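Local coordinates for glycerol dehydratase (Clostridium butyricum, PDB 1R9D), which probably catalyses the coenzyme B12-independent dehydration of glycerol as a glycyl radical enzyme of the pyruvate formate lyase-like family, at residues 140-145 and 495-500; 416-421 and 623-628; 422-427 and 439-444; 444-449 and 695-700. All blocks are in the same frame, centred on the assembly; numbering follows the deposited sequence.

Interaction 1 (140-145 and 495-500); sequences TEETRE and MEYFVK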
loop_
_atom_site.group_PDB
_atom_site.type_symbol
_atom_site.label_atom_id
_atom_site.label_comp_id
_atom_site.label_asym_id
_atom_site.label_seq_id
_atom_site.Cartn_x
_atom_site.Cartn_y
_atom_site.Cartn_z
ATOM N N THR A 140 0.658 -15.463 -9.941
ATOM C CA THR A 140 1.234 -16.747 -9.555
ATOM C C THR A 140 1.957 -17.300 -10.777
ATOM O O THR A 140 1.713 -16.858 -11.898
ATOM C CB THR A 140 0.151 -17.746 -9.149
ATOM O OG1 THR A 140 -0.678 -18.028 -10.281
ATOM C CG2 THR A 140 -0.707 -17.177 -8.026
ATOM N N GLU A 141 2.839 -18.270 -10.573
ATOM C CA GLU A 141 3.568 -18.836 -11.698
ATOM C C GLU A 141 2.612 -19.476 -12.701
ATOM O O GLU A 141 2.804 -19.359 -13.911
ATOM C CB GLU A 141 4.588 -19.867 -11.214
ATOM C CG GLU A 141 5.516 -20.359 -12.315
ATOM C CD GLU A 141 6.136 -19.217 -13.107
ATOM O OE1 GLU A 141 6.821 -18.364 -12.497
ATOM O OE2 GLU A 141 5.935 -19.173 -14.342
ATOM N N GLU A 142 1.578 -20.145 -12.202
ATOM C CA GLU A 142 0.612 -20.780 -13.090
ATOM C C GLU A 142 -0.127 -19.743 -13.933
ATOM O O GLU A 142 -0.436 -19.996 -15.098
ATOM C CB GLU A 142 -0.385 -21.618 -12.288
ATOM C CG GLU A 142 -1.517 -22.184 -13.125
ATOM C CD GLU A 142 -2.321 -23.236 -12.386
ATOM O OE1 GLU A 142 -2.527 -23.081 -11.163
ATOM O OE2 GLU A 142 -2.758 -24.212 -13.032
ATOM N N THR A 143 -0.410 -18.576 -13.357
ATOM C CA THR A 143 -1.098 -17.532 -14.111
ATOM C C THR A 143 -0.173 -16.964 -15.185
ATOM O O THR A 143 -0.600 -16.697 -16.308
ATOM C CB THR A 143 -1.577 -16.383 -13.197
ATOM O OG1 THR A 143 -2.636 -16.851 -12.353
ATOM C CG2 THR A 143 -2.092 -15.219 -14.031
ATOM N N ARG A 144 1.098 -16.781 -14.837
ATOM C CA ARG A 144 2.073 -16.258 -15.787
ATOM C C ARG A 144 2.153 -17.166 -17.010
ATOM O O ARG A 144 2.230 -16.694 -18.145
ATOM C CB ARG A 144 3.451 -16.153 -15.129
ATOM C CG ARG A 144 3.532 -15.102 -14.034
ATOM C CD ARG A 144 4.800 -15.260 -13.209
ATOM N NE ARG A 144 4.852 -14.290 -12.120
ATOM C CZ ARG A 144 5.426 -14.515 -10.941
ATOM N NH1 ARG A 144 6.001 -15.685 -10.688
ATOM N NH2 ARG A 144 5.423 -13.569 -10.012
ATOM N N GLU A 145 2.136 -18.475 -16.778
ATOM C CA GLU A 145 2.204 -19.422 -17.884
ATOM C C GLU A 145 0.956 -19.314 -18.753
ATOM O O GLU A 145 1.048 -19.261 -19.979
ATOM C CB GLU A 145 2.350 -20.846 -17.355
ATOM C CG GLU A 145 3.565 -21.035 -16.465
ATOM C CD GLU A 145 3.840 -22.489 -16.160
ATOM O OE1 GLU A 145 2.900 -23.199 -15.744
ATOM O OE2 GLU A 145 5.001 -22.922 -16.331
ATOM N N MET A 495 -12.553 -23.515 -21.377
ATOM C CA MET A 495 -12.961 -22.121 -21.210
ATOM C C MET A 495 -12.784 -21.694 -19.755
ATOM O O MET A 495 -12.226 -20.634 -19.464
ATOM C CB MET A 495 -14.431 -21.951 -21.614
ATOM C CG MET A 495 -14.912 -20.504 -21.718
ATOM S SD MET A 495 -14.287 -19.653 -23.186
ATOM C CE MET A 495 -15.364 -20.339 -24.475
ATOM N N GLU A 496 -13.261 -22.534 -18.844
ATOM C CA GLU A 496 -13.179 -22.257 -17.415
ATOM C C GLU A 496 -11.764 -21.995 -16.917
ATOM O O GLU A 496 -11.527 -21.048 -16.159
ATOM C CB GLU A 496 -13.786 -23.424 -16.634
ATOM C CG GLU A 496 -13.614 -23.339 -15.128
ATOM C CD GLU A 496 -14.229 -24.529 -14.418
ATOM O OE1 GLU A 496 -13.903 -25.682 -14.792
ATOM O OE2 GLU A 496 -15.037 -24.317 -13.487
ATOM N N TYR A 497 -10.825 -22.831 -17.344
ATOM C CA TYR A 497 -9.440 -22.703 -16.918
ATOM C C TYR A 497 -8.786 -21.401 -17.365
ATOM O O TYR A 497 -8.201 -20.681 -16.557
ATOM C CB TYR A 497 -8.616 -23.879 -17.446
ATOM C CG TYR A 497 -7.166 -23.848 -17.003
ATOM C CD1 TYR A 497 -6.806 -24.249 -15.719
ATOM C CD2 TYR A 497 -6.162 -23.382 -17.853
ATOM C CE1 TYR A 497 -5.484 -24.189 -15.284
ATOM C CE2 TYR A 497 -4.828 -23.314 -17.425
ATOM C CZ TYR A 497 -4.503 -23.720 -16.138
ATOM O OH TYR A 497 -3.200 -23.650 -15.692
ATOM N N PHE A 498 -8.881 -21.093 -18.653
ATOM C CA PHE A 498 -8.253 -19.879 -19.154
ATOM C C PHE A 498 -8.956 -18.583 -18.768
ATOM O O PHE A 498 -8.296 -17.560 -18.587
ATOM C CB PHE A 498 -8.064 -19.986 -20.668
ATOM C CG PHE A 498 -7.020 -20.992 -21.060
ATOM C CD1 PHE A 498 -5.667 -20.709 -20.890
ATOM C CD2 PHE A 498 -7.385 -22.249 -21.527
ATOM C CE1 PHE A 498 -4.688 -21.666 -21.175
ATOM C CE2 PHE A 498 -6.413 -23.218 -21.814
ATOM C CZ PHE A 498 -5.064 -22.924 -21.636
ATOM N N VAL A 499 -10.278 -18.610 -18.626
ATOM C CA VAL A 499 -10.977 -17.397 -18.221
ATOM C C VAL A 499 -10.575 -17.092 -16.777
ATOM O O VAL A 499 -10.389 -15.938 -16.407
ATOM C CB VAL A 499 -12.513 -17.547 -18.311
ATOM C CG1 VAL A 499 -13.192 -16.337 -17.681
ATOM C CG2 VAL A 499 -12.933 -17.657 -19.770
ATOM N N LYS A 500 -10.419 -18.136 -15.967
ATOM C CA LYS A 500 -10.024 -17.951 -14.577
ATOM C C LYS A 500 -8.689 -17.209 -14.488
ATOM O O LYS A 500 -8.553 -16.240 -13.739
ATOM C CB LYS A 500 -9.891 -19.301 -13.864
ATOM C CG LYS A 500 -9.594 -19.166 -12.378
ATOM C CD LYS A 500 -8.614 -20.217 -11.882
ATOM C CE LYS A 500 -9.138 -21.628 -12.065
ATOM N NZ LYS A 500 -8.164 -22.632 -11.538
HETATM O O HOH W 1 -1.142 -22.233 -16.548
#

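Interaction 2 (416-421 and 623-628); sequences VSRGLT and EVNKYT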
loop_
_atom_site.group_PDB
_atom_site.type_symbol
_atom_site.label_atom_id
_atom_site.label_comp_id
_atom_site.label_asym_id
_atom_site.label_seq_id
_atom_site.Cartn_x
_atom_site.Cartn_y
_atom_site.Cartn_z
ATOM N N VAL A 416 -29.193 -1.645 -16.135
ATOM C CA VAL A 416 -29.937 -1.717 -14.879
ATOM C C VAL A 416 -29.715 -3.090 -14.261
ATOM O O VAL A 416 -29.652 -3.235 -13.038
ATOM C CB VAL A 416 -31.453 -1.495 -15.088
ATOM C CG1 VAL A 416 -32.181 -1.657 -13.760
ATOM C CG2 VAL A 416 -31.707 -0.106 -15.653
ATOM N N SER A 417 -29.595 -4.096 -15.121
ATOM C CA SER A 417 -29.364 -5.462 -14.678
ATOM C C SER A 417 -28.020 -5.551 -13.949
ATOM O O SER A 417 -27.845 -6.367 -13.045
ATOM C CB SER A 417 -29.370 -6.405 -15.886
ATOM O OG SER A 417 -29.109 -7.741 -15.495
ATOM N N ARG A 418 -27.076 -4.698 -14.341
ATOM C CA ARG A 418 -25.751 -4.680 -13.730
ATOM C C ARG A 418 -25.642 -3.784 -12.488
ATOM O O ARG A 418 -24.557 -3.625 -11.929
ATOM C CB ARG A 418 -24.704 -4.248 -14.762
ATOM C CG ARG A 418 -24.459 -5.261 -15.875
ATOM C CD ARG A 418 -23.683 -6.481 -15.379
ATOM N NE ARG A 418 -23.465 -7.461 -16.446
ATOM C CZ ARG A 418 -22.758 -8.577 -16.308
ATOM N NH1 ARG A 418 -22.191 -8.871 -15.140
ATOM N NH2 ARG A 418 -22.609 -9.403 -17.344
ATOM N N GLY A 419 -26.751 -3.188 -12.061
ATOM C CA GLY A 419 -26.698 -2.359 -10.866
ATOM C C GLY A 419 -26.942 -0.863 -10.985
ATOM O O GLY A 419 -27.066 -0.181 -9.963
ATOM N N LEU A 420 -26.999 -0.332 -12.202
ATOM C CA LEU A 420 -27.249 1.096 -12.370
ATOM C C LEU A 420 -28.717 1.406 -12.117
ATOM O O LEU A 420 -29.580 0.556 -12.328
ATOM C CB LEU A 420 -26.892 1.557 -13.789
ATOM C CG LEU A 420 -25.417 1.845 -14.088
ATOM C CD1 LEU A 420 -24.625 0.555 -14.063
ATOM C CD2 LEU A 420 -25.293 2.530 -15.449
ATOM N N THR A 421 -29.002 2.616 -11.648
ATOM C CA THR A 421 -30.392 3.010 -11.434
ATOM C C THR A 421 -30.944 3.235 -12.834
ATOM O O THR A 421 -30.171 3.367 -13.783
ATOM C CB THR A 421 -30.495 4.339 -10.669
ATOM O OG1 THR A 421 -29.844 5.369 -11.422
ATOM C CG2 THR A 421 -29.842 4.222 -9.307
ATOM N N GLU A 623 -18.654 -17.680 -17.755
ATOM C CA GLU A 623 -17.433 -17.822 -16.979
ATOM C C GLU A 623 -16.983 -16.449 -16.477
ATOM O O GLU A 623 -16.664 -16.289 -15.303
ATOM C CB GLU A 623 -16.309 -18.449 -17.815
ATOM C CG GLU A 623 -16.489 -19.926 -18.162
ATOM C CD GLU A 623 -16.745 -20.803 -16.949
ATOM O OE1 GLU A 623 -16.059 -20.628 -15.917
ATOM O OE2 GLU A 623 -17.628 -21.686 -17.033
ATOM N N VAL A 624 -16.965 -15.463 -17.370
ATOM C CA VAL A 624 -16.543 -14.111 -17.003
ATOM C C VAL A 624 -17.360 -13.552 -15.832
ATOM O O VAL A 624 -16.805 -12.935 -14.919
ATOM C CB VAL A 624 -16.649 -13.146 -18.210
ATOM C CG1 VAL A 624 -16.336 -11.717 -17.773
ATOM C CG2 VAL A 624 -15.672 -13.573 -19.303
ATOM N N ASN A 625 -18.674 -13.776 -15.857
ATOM C CA ASN A 625 -19.562 -13.287 -14.798
ATOM C C ASN A 625 -19.232 -13.786 -13.391
ATOM O O ASN A 625 -19.676 -13.200 -12.404
ATOM C CB ASN A 625 -21.022 -13.654 -15.104
ATOM C CG ASN A 625 -21.686 -12.682 -16.055
ATOM O OD1 ASN A 625 -21.114 -11.654 -16.422
ATOM N ND2 ASN A 625 -22.912 -13.003 -16.456
ATOM N N LYS A 626 -18.462 -14.861 -13.289
ATOM C CA LYS A 626 -18.117 -15.425 -11.987
ATOM C C LYS A 626 -17.142 -14.602 -11.155
ATOM O O LYS A 626 -17.071 -14.773 -9.933
ATOM C CB LYS A 626 -17.496 -16.811 -12.157
ATOM C CG LYS A 626 -18.417 -17.885 -12.688
ATOM C CD LYS A 626 -17.604 -19.122 -13.027
ATOM C CE LYS A 626 -18.483 -20.274 -13.495
ATOM N NZ LYS A 626 -17.649 -21.482 -13.776
ATOM N N TYR A 627 -16.407 -13.707 -11.809
ATOM C CA TYR A 627 -15.369 -12.931 -11.132
ATOM C C TYR A 627 -15.661 -11.514 -10.655
ATOM O O TYR A 627 -16.535 -10.835 -11.182
ATOM C CB TYR A 627 -14.128 -12.923 -12.031
ATOM C CG TYR A 627 -13.694 -14.321 -12.381
ATOM C CD1 TYR A 627 -14.277 -15.011 -13.450
ATOM C CD2 TYR A 627 -12.793 -15.005 -11.569
ATOM C CE1 TYR A 627 -13.979 -16.355 -13.691
ATOM C CE2 TYR A 627 -12.488 -16.348 -11.799
ATOM C CZ TYR A 627 -13.090 -17.017 -12.857
ATOM O OH TYR A 627 -12.838 -18.358 -13.036
ATOM N N THR A 628 -14.912 -11.089 -9.636
ATOM C CA THR A 628 -15.032 -9.746 -9.078
ATOM C C THR A 628 -13.630 -9.128 -9.026
ATOM O O THR A 628 -12.626 -9.846 -9.032
ATOM C CB THR A 628 -15.628 -9.769 -7.651
ATOM O OG1 THR A 628 -14.770 -10.520 -6.787
ATOM C CG2 THR A 628 -17.012 -10.408 -7.658
#

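Interaction 3 (422-427 and 439-444); sequences LEDARD and PGKTEG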
loop_
_atom_site.group_PDB
_atom_site.type_symbol
_atom_site.label_atom_id
_atom_site.label_comp_id
_atom_site.label_asym_id
_atom_site.label_seq_id
_atom_site.Cartn_x
_atom_site.Cartn_y
_atom_site.Cartn_z
ATOM N N LEU A 422 -32.267 3.281 -12.976
ATOM C CA LEU A 422 -32.860 3.514 -14.289
ATOM C C LEU A 422 -32.462 4.902 -14.799
ATOM O O LEU A 422 -32.193 5.085 -15.988
ATOM C CB LEU A 422 -34.387 3.404 -14.213
ATOM C CG LEU A 422 -35.183 3.668 -15.496
ATOM C CD1 LEU A 422 -34.759 2.691 -16.588
ATOM C CD2 LEU A 422 -36.677 3.524 -15.198
ATOM N N GLU A 423 -32.415 5.877 -13.893
ATOM C CA GLU A 423 -32.043 7.238 -14.267
ATOM C C GLU A 423 -30.623 7.270 -14.837
ATOM O O GLU A 423 -30.380 7.871 -15.886
ATOM C CB GLU A 423 -32.130 8.168 -13.053
ATOM C CG GLU A 423 -32.316 9.634 -13.417
ATOM C CD GLU A 423 -32.096 10.584 -12.244
ATOM O OE1 GLU A 423 -32.514 10.251 -11.112
ATOM O OE2 GLU A 423 -31.515 11.674 -12.464
ATOM N N ASP A 424 -29.687 6.624 -14.144
ATOM C CA ASP A 424 -28.298 6.588 -14.597
ATOM C C ASP A 424 -28.150 5.813 -15.906
ATOM O O ASP A 424 -27.421 6.233 -16.799
ATOM C CB ASP A 424 -27.390 5.966 -13.527
ATOM C CG ASP A 424 -27.051 6.937 -12.401
ATOM O OD1 ASP A 424 -27.240 8.158 -12.581
ATOM O OD2 ASP A 424 -26.574 6.477 -11.340
ATOM N N ALA A 425 -28.841 4.680 -16.021
ATOM C CA ALA A 425 -28.766 3.872 -17.238
ATOM C C ALA A 425 -29.253 4.659 -18.456
ATOM O O ALA A 425 -28.692 4.538 -19.544
ATOM C CB ALA A 425 -29.589 2.588 -17.079
ATOM N N ARG A 426 -30.294 5.468 -18.271
ATOM C CA ARG A 426 -30.843 6.269 -19.358
ATOM C C ARG A 426 -29.872 7.340 -19.844
ATOM O O ARG A 426 -29.989 7.823 -20.969
ATOM C CB ARG A 426 -32.150 6.943 -18.924
ATOM C CG ARG A 426 -33.352 6.021 -18.949
ATOM C CD ARG A 426 -34.592 6.702 -18.398
ATOM N NE ARG A 426 -35.783 5.876 -18.588
ATOM C CZ ARG A 426 -36.927 6.062 -17.942
ATOM N NH1 ARG A 426 -37.034 7.044 -17.060
ATOM N NH2 ARG A 426 -37.964 5.265 -18.179
ATOM N N ASP A 427 -28.909 7.697 -19.002
ATOM C CA ASP A 427 -27.942 8.734 -19.352
ATOM C C ASP A 427 -26.595 8.153 -19.797
ATOM O O ASP A 427 -25.563 8.807 -19.693
ATOM C CB ASP A 427 -27.744 9.661 -18.144
ATOM C CG ASP A 427 -27.054 10.964 -18.507
ATOM O OD1 ASP A 427 -27.463 11.599 -19.504
ATOM O OD2 ASP A 427 -26.110 11.356 -17.786
ATOM N N PRO A 439 -21.559 8.157 -17.466
ATOM C CA PRO A 439 -20.405 9.050 -17.340
ATOM C C PRO A 439 -20.347 9.754 -15.990
ATOM O O PRO A 439 -21.383 10.048 -15.389
ATOM C CB PRO A 439 -20.606 10.044 -18.484
ATOM C CG PRO A 439 -21.401 9.262 -19.500
ATOM C CD PRO A 439 -22.401 8.548 -18.611
ATOM N N GLY A 440 -19.127 10.014 -15.529
ATOM C CA GLY A 440 -18.924 10.711 -14.270
ATOM C C GLY A 440 -19.200 9.937 -12.995
ATOM O O GLY A 440 -19.183 10.522 -11.913
ATOM N N LYS A 441 -19.445 8.636 -13.106
ATOM C CA LYS A 441 -19.734 7.819 -11.929
ATOM C C LYS A 441 -19.152 6.414 -12.009
ATOM O O LYS A 441 -19.378 5.605 -11.109
ATOM C CB LYS A 441 -21.247 7.682 -11.742
ATOM C CG LYS A 441 -22.006 8.978 -11.533
ATOM C CD LYS A 441 -23.446 8.670 -11.140
ATOM C CE LYS A 441 -24.220 9.935 -10.795
ATOM N NZ LYS A 441 -25.621 9.623 -10.381
ATOM N N THR A 442 -18.370 6.141 -13.051
ATOM C CA THR A 442 -17.846 4.793 -13.275
ATOM C C THR A 442 -16.345 4.595 -13.499
ATOM O O THR A 442 -15.675 5.433 -14.099
ATOM C CB THR A 442 -18.543 4.183 -14.524
ATOM O OG1 THR A 442 -19.950 4.450 -14.468
ATOM C CG2 THR A 442 -18.312 2.683 -14.608
ATOM N N GLU A 443 -15.836 3.470 -13.001
ATOM C CA GLU A 443 -14.460 3.032 -13.239
ATOM C C GLU A 443 -14.767 1.651 -13.831
ATOM O O GLU A 443 -14.908 0.667 -13.106
ATOM C CB GLU A 443 -13.646 2.889 -11.947
ATOM C CG GLU A 443 -12.258 2.239 -12.158
ATOM C CD GLU A 443 -11.301 3.080 -13.015
ATOM O OE1 GLU A 443 -11.770 3.781 -13.936
ATOM O OE2 GLU A 443 -10.071 3.027 -12.782
ATOM N N GLY A 444 -14.891 1.591 -15.153
ATOM C CA GLY A 444 -15.270 0.343 -15.802
ATOM C C GLY A 444 -14.235 -0.617 -16.357
ATOM O O GLY A 444 -14.593 -1.750 -16.684
HETATM O O HOH W 2 -26.910 7.584 -8.831
#

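Interaction 4 (444-449 and 695-700); sequences GWHDSA and ASNGTL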
loop_
_atom_site.group_PDB
_atom_site.type_symbol
_atom_site.label_atom_id
_atom_site.label_comp_id
_atom_site.label_asym_id
_atom_site.label_seq_id
_atom_site.Cartn_x
_atom_site.Cartn_y
_atom_site.Cartn_z
ATOM N N GLY A 444 -14.891 1.591 -15.153
ATOM C CA GLY A 444 -15.270 0.343 -15.802
ATOM C C GLY A 444 -14.235 -0.617 -16.357
ATOM O O GLY A 444 -14.593 -1.750 -16.684
ATOM N N TRP A 445 -12.975 -0.202 -16.480
ATOM C CA TRP A 445 -11.951 -1.104 -17.019
ATOM C C TRP A 445 -12.542 -1.829 -18.244
ATOM O O TRP A 445 -12.419 -3.045 -18.387
ATOM C CB TRP A 445 -11.539 -2.114 -15.931
ATOM C CG TRP A 445 -10.327 -1.684 -15.142
ATOM C CD1 TRP A 445 -10.090 -0.450 -14.601
ATOM C CD2 TRP A 445 -9.152 -2.461 -14.898
ATOM N NE1 TRP A 445 -8.829 -0.407 -14.047
ATOM C CE2 TRP A 445 -8.231 -1.628 -14.218
ATOM C CE3 TRP A 445 -8.781 -3.780 -15.195
ATOM C CZ2 TRP A 445 -6.962 -2.072 -13.833
ATOM C CZ3 TRP A 445 -7.513 -4.224 -14.810
ATOM C CH2 TRP A 445 -6.621 -3.369 -14.137
ATOM N N HIS A 446 -13.165 -1.054 -19.127
ATOM C CA HIS A 446 -13.855 -1.575 -20.312
ATOM C C HIS A 446 -13.088 -2.359 -21.393
ATOM O O HIS A 446 -13.702 -2.875 -22.334
ATOM C CB HIS A 446 -14.656 -0.441 -20.949
ATOM C CG HIS A 446 -15.704 0.137 -20.043
ATOM N ND1 HIS A 446 -16.853 -0.548 -19.700
ATOM C CD2 HIS A 446 -15.774 1.328 -19.403
ATOM C CE1 HIS A 446 -17.584 0.198 -18.891
ATOM N NE2 HIS A 446 -16.952 1.342 -18.695
ATOM N N ASP A 447 -11.765 -2.431 -21.299
ATOM C CA ASP A 447 -11.012 -3.245 -22.256
ATOM C C ASP A 447 -9.809 -3.825 -21.532
ATOM O O ASP A 447 -8.649 -3.554 -21.863
ATOM C CB ASP A 447 -10.569 -2.453 -23.488
ATOM C CG ASP A 447 -10.062 -3.366 -24.600
ATOM O OD1 ASP A 447 -10.193 -4.603 -24.448
ATOM O OD2 ASP A 447 -9.547 -2.864 -25.623
ATOM N N SER A 448 -10.110 -4.641 -20.529
ATOM C CA SER A 448 -9.095 -5.259 -19.694
ATOM C C SER A 448 -8.373 -6.450 -20.316
ATOM O O SER A 448 -7.351 -6.890 -19.794
ATOM C CB SER A 448 -9.719 -5.677 -18.360
ATOM O OG SER A 448 -10.656 -6.729 -18.536
ATOM N N ALA A 449 -8.893 -6.972 -21.425
ATOM C CA ALA A 449 -8.256 -8.115 -22.076
ATOM C C ALA A 449 -8.976 -8.567 -23.341
ATOM O O ALA A 449 -10.127 -8.208 -23.572
ATOM C CB ALA A 449 -8.182 -9.284 -21.104
ATOM N N ALA A 695 -23.644 -9.719 -22.451
ATOM C CA ALA A 695 -22.388 -9.112 -22.891
ATOM C C ALA A 695 -22.526 -7.599 -22.746
ATOM O O ALA A 695 -22.429 -6.855 -23.724
ATOM C CB ALA A 695 -22.111 -9.479 -24.349
ATOM N N SER A 696 -22.741 -7.159 -21.509
ATOM C CA SER A 696 -22.940 -5.752 -21.191
ATOM C C SER A 696 -21.725 -4.849 -21.375
ATOM O O SER A 696 -21.838 -3.631 -21.248
ATOM C CB SER A 696 -23.488 -5.619 -19.765
ATOM O OG SER A 696 -22.758 -6.431 -18.865
ATOM N N ASN A 697 -20.566 -5.427 -21.662
ATOM C CA ASN A 697 -19.402 -4.595 -21.907
ATOM C C ASN A 697 -19.422 -4.254 -23.395
ATOM O O ASN A 697 -18.532 -3.574 -23.904
ATOM C CB ASN A 697 -18.104 -5.307 -21.532
ATOM C CG ASN A 697 -16.943 -4.339 -21.393
ATOM O OD1 ASN A 697 -17.077 -3.298 -20.747
ATOM N ND2 ASN A 697 -15.799 -4.675 -21.990
ATOM N N GLY A 698 -20.448 -4.749 -24.086
ATOM C CA GLY A 698 -20.621 -4.446 -25.498
ATOM C C GLY A 698 -20.304 -5.497 -26.550
ATOM O O GLY A 698 -19.420 -6.328 -26.377
ATOM N N THR A 699 -21.050 -5.457 -27.648
ATOM C CA THR A 699 -20.826 -6.372 -28.765
ATOM C C THR A 699 -20.715 -5.490 -30.002
ATOM O O THR A 699 -21.339 -4.430 -30.069
ATOM C CB THR A 699 -21.986 -7.386 -28.942
ATOM O OG1 THR A 699 -23.148 -6.713 -29.434
ATOM C CG2 THR A 699 -22.317 -8.053 -27.614
ATOM N N LEU A 700 -19.922 -5.919 -30.978
ATOM C CA LEU A 700 -19.708 -5.119 -32.178
ATOM C C LEU A 700 -20.109 -5.837 -33.466
ATOM O O LEU A 700 -19.657 -6.949 -33.737
ATOM C CB LEU A 700 -18.233 -4.710 -32.234
ATOM C CG LEU A 700 -17.751 -3.734 -33.313
ATOM C CD1 LEU A 700 -16.592 -2.935 -32.764
ATOM C CD2 LEU A 700 -17.342 -4.496 -34.558
HETATM O O HOH W 3 -16.482 -3.402 -17.823
#

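Interaction 1 (140-145 and 495-500)
Glu142 and Tyr497 meet where the first turn of helix 141-147 comes up against the flank of the long helix 484-516, a helix-to-helix contact on the surface of the pyruvate formate lyase-like fold. The polar part is one direct bond and one water. Tyr497 OH donates to Glu142 OE2 over 2.8 Å, reaching that oxygen on its anti side and 26° out of the carboxylate plane. Water 1 comes to the same hydroxyl from the backbone: it gives one proton to Glu142 O and the other to Tyr497 OH, at 2.6 Å, so the phenol both donates and accepts. With CG anti to the backbone N (chi1 173°) and the chain extended beyond it, Glu142 carries its carboxylate across to the other helix.

The aromatic packing probably helps to steady the phenol ring. Tyr497 CD2 sits over the centre of the Phe498 ring, 3.8 Å above its plane, and His501 packs edge-to-face with Tyr497. His501 ND1 is in turn hydrogen-bonded to Thr143 OG1, a second tie between the helices.

Just ahead of helix 141-147, Thr140 holds the N-cap position. Its OG1 shares a 3.1 Å hydrogen bond with Thr143 OG1.

Interaction 2 (416-421 and 623-628)
Asn625 OD1 is gripped by both terminal nitrogens of Arg418, which approaches end-on. The NH2 bond is the straighter of the two, 2.9 Å from Arg418 NH2 to Asn625 OD1 with an N-H...O angle of 160°. Arg418 NH1 reaches the same oxygen at 3.2 Å, bent to 137°. Asn625 OD1 lies in the plane of the guanidinium, but the amide is turned 73° against that plane, so NH1 stands well above the carbonyl plane while NH2 is only tilted from it.

Arg418 follows helix 408-417, and the next residue, Gly419, with positive phi, closes a Schellman motif. Asn625 belongs to the type I turn from Val624 to Tyr627, at the C-terminal part of helix 607-624. The contact thus joins two helix ends, each by a single side chain. A bend at chi2 steers the otherwise extended arginine chain toward the turn.

Arg418 NH2 has a second partner in the backbone oxygen of Ile694, and Gln636 and Pro637 pack on the same side chain. Within the 623-628 segment, Lys626 NZ closes a salt bridge of 2.8 Å to Glu623 OE1, meeting that oxygen on its syn side.

Interaction 3 (422-427 and 439-444)
Lys441 NZ comes to the oxygen end of the flat Asp424 carboxylate, donating to the syn lone pair of Asp424 OD1 at 3.1 Å and more weakly to Asp424 OD2. Within helix 422-426, the guanidinium of Arg426 carries Leu422 CD2 on one face, 3.6 Å above the plane and offset toward the rim. The salt bridge pins this short helix to the run leading into strand 442-443, which pairs in parallel with strand 543-551 in one of the two five-stranded sheets, as expected of the glycyl radical enzyme barrel.

Water 2 closes the bridge into a triangle, donating to Asp424 OD2 and accepting from Lys441 NZ at 2.9 Å. The strongest partner of Asp424, though, is Tyr543, whose OH is hydrogen-bonded to OD2. Tyr543 also binds the backbone of Lys441 and packs on its side chain, so one tyrosine of strand 543-551 positions both halves of the ion pair. The two side chains cross at about a right angle, and the fully extended chain of Lys441 beyond CG carries its nitrogen to the helix.

Past the helix end the contact is van der Waals packing of a backbone oxygen against a proline ring. The carboxylate of Asp427 is engaged by Lys438 and Arg287, one salt bridge to each oxygen, and its backbone does the touching instead. There the ring carbon Pro439 CD lies 3.4 Å from Asp427 O.

Interaction 4 (444-449 and 695-700)
Asn697 holds His446 with both ends of its amide. Asn697 ND2 donates to the backbone His446 O at 2.8 Å with an N-H...O angle of 162°, while His446 ND1 donates back to Asn697 OD1 at 3.0 Å. OD1 lies in the ring plane at the ND1 edge, imidazole and amide are nearly coplanar, 11° apart, and the two bonds together fix how the histidine is rotated. Asn697 gets there with CG anti to its own backbone N (chi1 -163°), projecting from the type I turn that runs from Ala695 to Gly698.

One face of the His446 imidazole is packed by Gly444 CA, which lies 3.5 Å above the ring plane and offset toward the rim. Water 3 joins the same neighbourhood, giving one proton to Gly444 O and the other to Asn697 OD1, which thereby accepts twice.

Further out, Tyr640 OH also bonds His446 O, and Gln437 NE2 pairs with His446 NE2. Gln549 connects Asn697 ND2 to Asp447 OD1, and Asp447 OD2 is hydrogen-bonded to a bound glycerol. The His446 side chain itself lies about 5 Å from glycerol. Such a buried polar network, uniting loops beside the ligand, is consistent with the active site of a glycyl radical enzyme.

In the fold
The four contacts grade from the surface inward: interaction 1 is centred about 25 Å from the middle of the chain and interaction 4 about 9 Å. Interactions 1 and 2 touch through helix 484-516, where Lys500 CB packs 3.2 Å from Tyr627 OH, and both lie against the second subunit. Interactions 2 and 4 have centres about 12 Å apart and are linked by a weak hydrogen bond from Arg418 to Ser696, beside Asn697. Interactions 2 and 3 pack where helix 408-417 turns into helix 422-426, with Val416 on Ala425. Gly444 joins interactions 3 and 4, although the Pro439 side chain is about 14 Å from a bound glycerol and the His446 side chain about 5 Å.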